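Local atomic coordinates of T CELL surface glycoprotein CD4 (Rattus norvegicus, PDB entry 1CID), a protein that is a T-cell surface glycoprotein that probably acts as a co-receptor for MHC class II recognition, represented here by its two membrane-proximal immunoglobulin-like domains. Residues E14-L19 / P71-I76; D113-T118 / V151-A156; K134-E139 / A156-C161. All coordinates share one frame; numbering follows the deposited sequence.

Contact 1: residues E14-L19 / P71-I76; sequences EFSFPL and PLTLQI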
# COMPACT_ATOMS: atom_id res chain seq x y z
N GLU A 14 -6.69 2.38 -1.83
CA GLU A 14 -7.78 3.17 -1.23
C GLU A 14 -8.16 2.50 0.09
O GLU A 14 -8.60 1.32 -0.01
CB GLU A 14 -9.16 3.26 -1.86
CG GLU A 14 -9.03 3.24 -3.41
CD GLU A 14 -10.32 3.88 -3.92
OE1 GLU A 14 -10.45 5.11 -3.75
OE2 GLU A 14 -11.02 2.96 -4.42
N PHE A 15 -8.02 3.20 1.18
CA PHE A 15 -8.41 2.60 2.50
C PHE A 15 -9.84 2.98 2.81
O PHE A 15 -10.21 4.02 2.25
CB PHE A 15 -7.37 3.00 3.53
CG PHE A 15 -5.94 2.70 3.23
CD1 PHE A 15 -5.16 3.56 2.51
CD2 PHE A 15 -5.37 1.51 3.67
CE1 PHE A 15 -3.82 3.33 2.21
CE2 PHE A 15 -4.04 1.18 3.42
CZ PHE A 15 -3.29 2.14 2.68
N SER A 16 -10.67 2.27 3.52
CA SER A 16 -12.07 2.77 3.76
C SER A 16 -12.26 2.65 5.25
O SER A 16 -11.88 1.57 5.79
CB SER A 16 -13.02 2.09 2.84
OG SER A 16 -14.33 2.60 2.94
N PHE A 17 -12.74 3.65 5.98
CA PHE A 17 -12.85 3.56 7.49
C PHE A 17 -14.32 3.80 7.76
O PHE A 17 -14.86 4.90 7.57
CB PHE A 17 -11.93 4.53 8.03
CG PHE A 17 -10.51 4.57 7.62
CD1 PHE A 17 -9.60 3.71 8.23
CD2 PHE A 17 -10.07 5.55 6.73
CE1 PHE A 17 -8.23 3.80 7.93
CE2 PHE A 17 -8.73 5.72 6.43
CZ PHE A 17 -7.84 4.81 7.06
N PRO A 18 -14.87 2.69 8.19
CA PRO A 18 -16.32 2.66 8.24
C PRO A 18 -17.13 2.68 9.49
O PRO A 18 -18.34 2.34 9.44
CB PRO A 18 -16.46 1.32 7.49
CG PRO A 18 -15.24 0.51 7.84
CD PRO A 18 -14.18 1.41 8.39
N LEU A 19 -16.46 3.12 10.50
CA LEU A 19 -16.87 3.20 11.88
C LEU A 19 -17.92 4.21 12.33
O LEU A 19 -17.90 5.41 12.03
CB LEU A 19 -15.50 3.34 12.63
CG LEU A 19 -14.30 3.82 11.80
CD1 LEU A 19 -14.43 5.32 11.51
CD2 LEU A 19 -12.97 3.46 12.45
N PRO A 71 -18.44 7.71 3.06
CA PRO A 71 -17.60 7.20 4.07
C PRO A 71 -16.24 7.34 4.58
O PRO A 71 -15.96 6.61 5.57
CB PRO A 71 -18.04 5.66 4.00
CG PRO A 71 -17.87 5.53 2.48
CD PRO A 71 -18.34 6.85 1.92
N LEU A 72 -15.54 8.34 4.16
CA LEU A 72 -14.23 8.53 4.75
C LEU A 72 -13.40 7.40 4.08
O LEU A 72 -13.26 6.28 4.63
CB LEU A 72 -14.05 8.48 6.29
CG LEU A 72 -12.63 8.83 6.71
CD1 LEU A 72 -12.33 10.30 6.42
CD2 LEU A 72 -12.31 8.80 8.18
N THR A 73 -12.91 7.81 2.94
CA THR A 73 -12.01 6.85 2.31
C THR A 73 -10.82 7.77 2.06
O THR A 73 -11.06 8.94 1.74
CB THR A 73 -12.75 6.19 1.15
OG1 THR A 73 -12.51 7.13 0.07
CG2 THR A 73 -14.25 6.02 1.36
N LEU A 74 -9.64 7.27 2.27
CA LEU A 74 -8.41 8.03 2.04
C LEU A 74 -7.85 7.28 0.85
O LEU A 74 -7.91 6.07 0.77
CB LEU A 74 -7.68 8.04 3.34
CG LEU A 74 -6.18 8.06 3.49
CD1 LEU A 74 -5.71 6.61 3.35
CD2 LEU A 74 -5.52 9.03 2.51
N GLN A 75 -7.30 7.96 -0.10
CA GLN A 75 -6.85 7.16 -1.31
C GLN A 75 -5.47 7.58 -1.64
O GLN A 75 -5.53 8.79 -1.85
CB GLN A 75 -8.09 7.51 -2.09
CG GLN A 75 -8.34 8.06 -3.43
CD GLN A 75 -7.52 7.29 -4.46
OE1 GLN A 75 -6.28 7.33 -4.42
NE2 GLN A 75 -8.19 6.58 -5.36
N ILE A 76 -4.38 6.86 -1.63
CA ILE A 76 -3.05 7.42 -2.06
C ILE A 76 -3.15 7.12 -3.55
O ILE A 76 -3.52 5.99 -3.84
CB ILE A 76 -1.86 7.02 -1.19
CG1 ILE A 76 -0.73 6.42 -2.05
CG2 ILE A 76 -2.07 6.12 0.07
CD1 ILE A 76 0.59 6.26 -1.20

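Contact 2: residues D113-T118 / V151-A156; sequences DSNTLT and VQAPEA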
# COMPACT_ATOMS: atom_id res chain seq x y z
N ASP A 113 17.12 -5.59 -18.60
CA ASP A 113 17.97 -5.90 -19.78
C ASP A 113 17.37 -7.20 -20.22
O ASP A 113 16.14 -7.23 -19.90
CB ASP A 113 19.39 -5.85 -19.28
CG ASP A 113 19.77 -6.75 -18.10
OD1 ASP A 113 19.32 -7.95 -18.08
OD2 ASP A 113 20.51 -6.21 -17.22
N SER A 114 17.96 -8.22 -20.80
CA SER A 114 17.08 -9.42 -21.01
C SER A 114 17.70 -10.69 -20.43
O SER A 114 17.45 -11.84 -20.80
CB SER A 114 16.55 -9.67 -22.39
OG SER A 114 17.62 -9.70 -23.32
N ASN A 115 18.55 -10.37 -19.47
CA ASN A 115 19.25 -11.36 -18.66
C ASN A 115 18.49 -11.16 -17.32
O ASN A 115 18.44 -12.15 -16.57
CB ASN A 115 20.76 -11.19 -18.49
CG ASN A 115 21.67 -12.20 -19.21
OD1 ASN A 115 21.21 -12.88 -20.17
ND2 ASN A 115 22.94 -12.26 -18.74
N THR A 116 17.98 -9.92 -17.24
CA THR A 116 17.29 -9.72 -15.97
C THR A 116 15.79 -9.61 -16.04
O THR A 116 15.31 -9.05 -17.03
CB THR A 116 17.97 -8.40 -15.44
OG1 THR A 116 19.38 -8.68 -15.68
CG2 THR A 116 17.69 -8.15 -13.95
N LEU A 117 15.11 -10.12 -15.04
CA LEU A 117 13.69 -10.11 -14.72
C LEU A 117 13.75 -9.85 -13.17
O LEU A 117 14.45 -10.71 -12.64
CB LEU A 117 12.75 -11.30 -14.84
CG LEU A 117 11.29 -11.05 -14.49
CD1 LEU A 117 10.58 -10.15 -15.51
CD2 LEU A 117 10.51 -12.36 -14.52
N THR A 118 13.13 -8.80 -12.66
CA THR A 118 13.27 -8.57 -11.24
C THR A 118 11.96 -8.36 -10.50
O THR A 118 11.03 -7.86 -11.15
CB THR A 118 14.27 -7.41 -10.96
OG1 THR A 118 15.22 -7.38 -12.04
CG2 THR A 118 14.98 -7.78 -9.64
N VAL A 151 15.72 -13.21 -11.70
CA VAL A 151 15.74 -14.39 -12.56
C VAL A 151 16.60 -14.03 -13.81
O VAL A 151 16.44 -13.08 -14.55
CB VAL A 151 14.45 -15.08 -13.02
CG1 VAL A 151 14.48 -16.01 -14.24
CG2 VAL A 151 13.87 -15.91 -11.87
N GLN A 152 17.50 -15.00 -13.91
CA GLN A 152 18.48 -15.03 -14.99
C GLN A 152 17.87 -15.66 -16.26
O GLN A 152 17.22 -16.74 -16.36
CB GLN A 152 19.78 -15.64 -14.48
CG GLN A 152 20.83 -14.54 -14.43
CD GLN A 152 21.07 -13.56 -15.58
OE1 GLN A 152 21.36 -13.95 -16.73
NE2 GLN A 152 20.97 -12.22 -15.36
N ALA A 153 18.12 -14.79 -17.23
CA ALA A 153 17.70 -14.96 -18.61
C ALA A 153 16.37 -15.70 -18.70
O ALA A 153 16.28 -16.86 -19.14
CB ALA A 153 18.76 -15.65 -19.46
N PRO A 154 15.33 -15.00 -18.34
CA PRO A 154 14.00 -15.56 -18.43
C PRO A 154 13.60 -15.99 -19.82
O PRO A 154 13.90 -15.29 -20.80
CB PRO A 154 13.17 -14.36 -18.04
CG PRO A 154 14.05 -13.21 -18.52
CD PRO A 154 15.38 -13.61 -17.88
N GLU A 155 12.91 -17.09 -19.92
CA GLU A 155 12.35 -17.56 -21.16
C GLU A 155 11.33 -16.53 -21.56
O GLU A 155 10.67 -16.01 -20.67
CB GLU A 155 11.59 -18.89 -20.96
CG GLU A 155 12.80 -19.89 -20.98
CD GLU A 155 12.99 -20.19 -19.53
OE1 GLU A 155 12.02 -20.97 -19.32
OE2 GLU A 155 13.83 -19.75 -18.76
N ALA A 156 11.12 -16.16 -22.79
CA ALA A 156 10.10 -15.22 -23.25
C ALA A 156 8.76 -15.77 -22.75
O ALA A 156 8.72 -17.01 -22.65
CB ALA A 156 10.03 -15.31 -24.73

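Contact 3: residues K134-E139 / A156-C161; sequences KQENQE and AGVWQC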
# COMPACT_ATOMS: atom_id res chain seq x y z
N LYS A 134 7.41 -17.01 -11.26
CA LYS A 134 6.81 -18.10 -11.94
C LYS A 134 6.52 -17.73 -13.40
O LYS A 134 6.49 -16.55 -13.78
CB LYS A 134 5.38 -18.19 -11.52
CG LYS A 134 4.90 -19.31 -10.63
CD LYS A 134 3.52 -19.26 -11.27
CE LYS A 134 2.53 -19.61 -10.27
NZ LYS A 134 2.69 -20.71 -9.27
N GLN A 135 6.26 -18.78 -14.17
CA GLN A 135 5.95 -18.51 -15.61
C GLN A 135 4.44 -18.38 -15.59
O GLN A 135 3.91 -19.15 -14.76
CB GLN A 135 6.46 -19.58 -16.55
CG GLN A 135 7.36 -19.03 -17.64
CD GLN A 135 8.40 -20.03 -17.99
OE1 GLN A 135 8.72 -20.92 -17.18
NE2 GLN A 135 8.88 -19.85 -19.22
N GLU A 136 3.78 -17.55 -16.35
CA GLU A 136 2.37 -17.42 -16.23
C GLU A 136 1.61 -18.60 -15.65
O GLU A 136 1.00 -18.24 -14.57
CB GLU A 136 1.54 -17.14 -17.46
CG GLU A 136 0.24 -16.40 -17.03
CD GLU A 136 -0.41 -15.76 -18.22
OE1 GLU A 136 0.19 -15.77 -19.29
OE2 GLU A 136 -1.55 -15.27 -18.02
N ASN A 137 1.57 -19.78 -16.22
CA ASN A 137 0.67 -20.79 -15.54
C ASN A 137 1.26 -22.06 -14.92
O ASN A 137 0.60 -23.00 -14.45
CB ASN A 137 -0.34 -21.25 -16.56
CG ASN A 137 -1.69 -20.62 -16.61
OD1 ASN A 137 -2.27 -20.33 -15.55
ND2 ASN A 137 -2.18 -20.42 -17.84
N GLN A 138 2.54 -22.15 -14.97
CA GLN A 138 3.50 -23.13 -14.56
C GLN A 138 3.80 -22.94 -13.08
O GLN A 138 2.96 -22.36 -12.39
CB GLN A 138 4.70 -23.10 -15.50
CG GLN A 138 4.37 -23.52 -16.94
CD GLN A 138 5.57 -23.26 -17.83
OE1 GLN A 138 5.43 -22.55 -18.82
NE2 GLN A 138 6.72 -23.83 -17.43
N GLU A 139 4.89 -23.48 -12.59
CA GLU A 139 5.30 -23.54 -11.21
C GLU A 139 6.34 -22.59 -10.74
O GLU A 139 6.98 -21.94 -11.61
CB GLU A 139 5.78 -25.00 -10.97
CG GLU A 139 4.53 -25.86 -10.72
CD GLU A 139 3.68 -25.53 -9.52
OE1 GLU A 139 4.14 -24.77 -8.59
OE2 GLU A 139 2.54 -25.99 -9.46
N ALA A 156 11.12 -16.16 -22.79
CA ALA A 156 10.10 -15.22 -23.25
C ALA A 156 8.76 -15.77 -22.75
O ALA A 156 8.72 -17.01 -22.65
CB ALA A 156 10.03 -15.31 -24.73
N GLY A 157 7.81 -14.84 -22.54
CA GLY A 157 6.44 -15.25 -22.05
C GLY A 157 5.81 -14.39 -20.94
O GLY A 157 6.30 -13.27 -20.67
N VAL A 158 4.76 -14.86 -20.27
CA VAL A 158 4.14 -14.02 -19.26
C VAL A 158 4.80 -14.50 -18.01
O VAL A 158 4.52 -15.68 -17.80
CB VAL A 158 2.64 -14.28 -19.29
CG1 VAL A 158 1.96 -13.63 -18.12
CG2 VAL A 158 1.94 -13.72 -20.52
N TRP A 159 5.51 -13.68 -17.32
CA TRP A 159 5.99 -14.23 -16.02
C TRP A 159 5.02 -13.77 -14.93
O TRP A 159 4.37 -12.76 -15.23
CB TRP A 159 7.35 -13.71 -15.71
CG TRP A 159 8.30 -14.56 -16.45
CD1 TRP A 159 8.50 -14.51 -17.79
CD2 TRP A 159 9.17 -15.56 -15.91
NE1 TRP A 159 9.46 -15.45 -18.10
CE2 TRP A 159 9.91 -16.08 -17.00
CE3 TRP A 159 9.44 -16.07 -14.66
CZ2 TRP A 159 10.90 -17.02 -16.88
CZ3 TRP A 159 10.42 -17.04 -14.55
CH2 TRP A 159 11.14 -17.54 -15.61
N GLN A 160 4.95 -14.34 -13.79
CA GLN A 160 4.00 -13.64 -12.87
C GLN A 160 4.79 -13.32 -11.64
O GLN A 160 5.80 -14.06 -11.47
CB GLN A 160 2.84 -14.55 -12.89
CG GLN A 160 1.99 -14.25 -11.69
CD GLN A 160 0.82 -15.21 -11.67
OE1 GLN A 160 0.88 -16.43 -11.76
NE2 GLN A 160 -0.37 -14.66 -11.54
N CYS A 161 4.53 -12.31 -10.81
CA CYS A 161 5.37 -12.23 -9.57
C CYS A 161 4.42 -12.31 -8.38
O CYS A 161 3.35 -11.64 -8.40
CB CYS A 161 6.40 -11.11 -9.55
SG CYS A 161 7.13 -11.07 -7.86

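Contact 1: residues E14-L19 / P71-I76
Phe15 and Leu74 stand side by side on the same face of the sheet, both pointing into the domain. They form an antiparallel hydrogen-bonded pair. Phe15 N gives a bond of 2.9 Å to Leu74 O, and the return bond from Leu74 N to Phe15 O is weak. The Phe15 ring leaves the backbone with CG beside N and anti to the carbonyl carbon (chi1 -54°), which brings its CD1 against the CD1 methyl of Leu74, set obliquely to the ring. Farther round the same ring, CE1 lies 3.9 Å from Ile76 CG2, a methyl that meets the edge in the plane of the ring.

Phe17 is set differently. Its side chain crosses Leu72 and Leu74 at a slant, with CD2 4.2 Å from Leu72 CG and the CE2 edge 4.0 Å from Leu74 CB. Phe17 N bonds straight to Leu72 O at 3.0 Å (169° at the hydrogen), carrying the pairing one step past the end of the strand.

The other face is polar. Glu14 and Gln75 run alongside each other with their flat ends turned 48° apart, and Ser16 OG lies 3.8 Å from Thr73 CG2.

With an alanine at Phe15, Leu74 CD1 and Ile76 CG2 would probably lose the ring they rest on, leaving a gap on the inner face of the strand pair.

Strand 73-76 is the middle one of three, with strand 65-66 along its other edge. Beneath the pair, strand 97-110 of the facing sheet of the sandwich brings Val102 against Phe15 and Phe17, and Leu104 against Ile76.

Contact 2: residues D113-T118 / V151-A156
Asn115 and Gln152 meet with their amides almost perpendicular, the planes 82° apart, and yet no hydrogen bond joins the two groups. The Gln152 chain bends at chi2 (-47°) and folds back across Asn115, bringing its CD to 3.8 Å from Asn115 CB. Asn115 O is instead taken by the backbone: Ala153 N bonds to it at 2.7 Å, approaching from a position tilted out of the carbonyl plane, while Gln152 CA makes a CH...O contact of 3.3 Å with the same oxygen. Ala153 has a positive phi, unusual for a residue with a CB, and there the chain turns away into Pro154.

Asp113 fixes the loop on the other segment. Its OD1 accepts from Asn115 N at 2.9 Å, closing an Asx turn, and on its syn side also from the hydroxyl of Thr116. Beyond this turn the segments become neighbouring strands of an immunoglobulin sandwich, antiparallel in the manner of its B and E strands, although the pairing is loose here. Val151 N bonds to Leu117 O at 3.0 Å; the reverse bond, from Leu117 N to Val151 O, is weak.

Leu117 and Val151 face the interior, where both touch Trp159 and Leu133 of the opposing sheet. Pro154 joins them from the loop, its CG 4.3 Å from Leu117 CB, and it too packs on Trp159.

Contact 3: residues K134-E139 / A156-C161
A chi1 of -83° swings the Trp159 indole to the N side of its CA, opposite the carbonyl carbon, while the Gln135 chain, with chi1 at -124° and a further bend at chi2, turns so that its end lies over that indole. The two side chains cross at a slant, but their flat groups are nearly parallel: the amide plane is 15° from the ring plane, stacked on it. Gln135 CG sits over one face in a CH-pi contact, 4.2 Å from the centroid of the six-membered ring, and Gln135 CD follows at 4.1 Å from Trp159 CZ2. The OE1 of Gln135 takes a weak hydrogen bond from Arg141 and its NE2 gives a weak one to Glu155, which help hold the amide in this layer.

Backbone bonds set the pairing of the strands. Gln160 N reaches Lys134 O at 2.7 Å from above the carbonyl plane, and Lys134 N returns a long, weak bond to Gln160 O. Two residues on, Glu136 N is bonded to Val158 O, though the modelled length is too short to trust. The Lys134 and Gln160 side chains run alongside each other on one face. The Glu136 chain crosses Val158, in a fit too tight in the model to be read closely, and its OE2 ends in a salt bridge with Lys174 on strand 168-176.

Trp159 NE1 donates to Glu155 O, four residues earlier, and Cys161, two residues later, forms the disulfide with Cys119 across the sandwich. The run from Glu155 through Gly157 and Trp159 to Cys161 matches the spacing of the immunoglobulin tyrosine corner at the start of strand F, with tryptophan apparently standing where tyrosine is usual.

Contact 1 belongs to the first immunoglobulin-like domain and lies about 34 Å, centre to centre, from contact 3 and 38 Å from contact 2, both in the second. Contacts 1 and 2 are partly buried; contact 1 buries the most residues and rests on aromatic and aliphatic side chains over a strand pair. Contacts 2 and 3 touch, share Ala156 and come from opposite sheets of one sandwich: loop carbonyls and an Asx turn dominate contact 2, whereas contact 3 lies mostly at the surface, with polar chains around Trp159, its buried residue. The indole of Trp159 is the common ground between them.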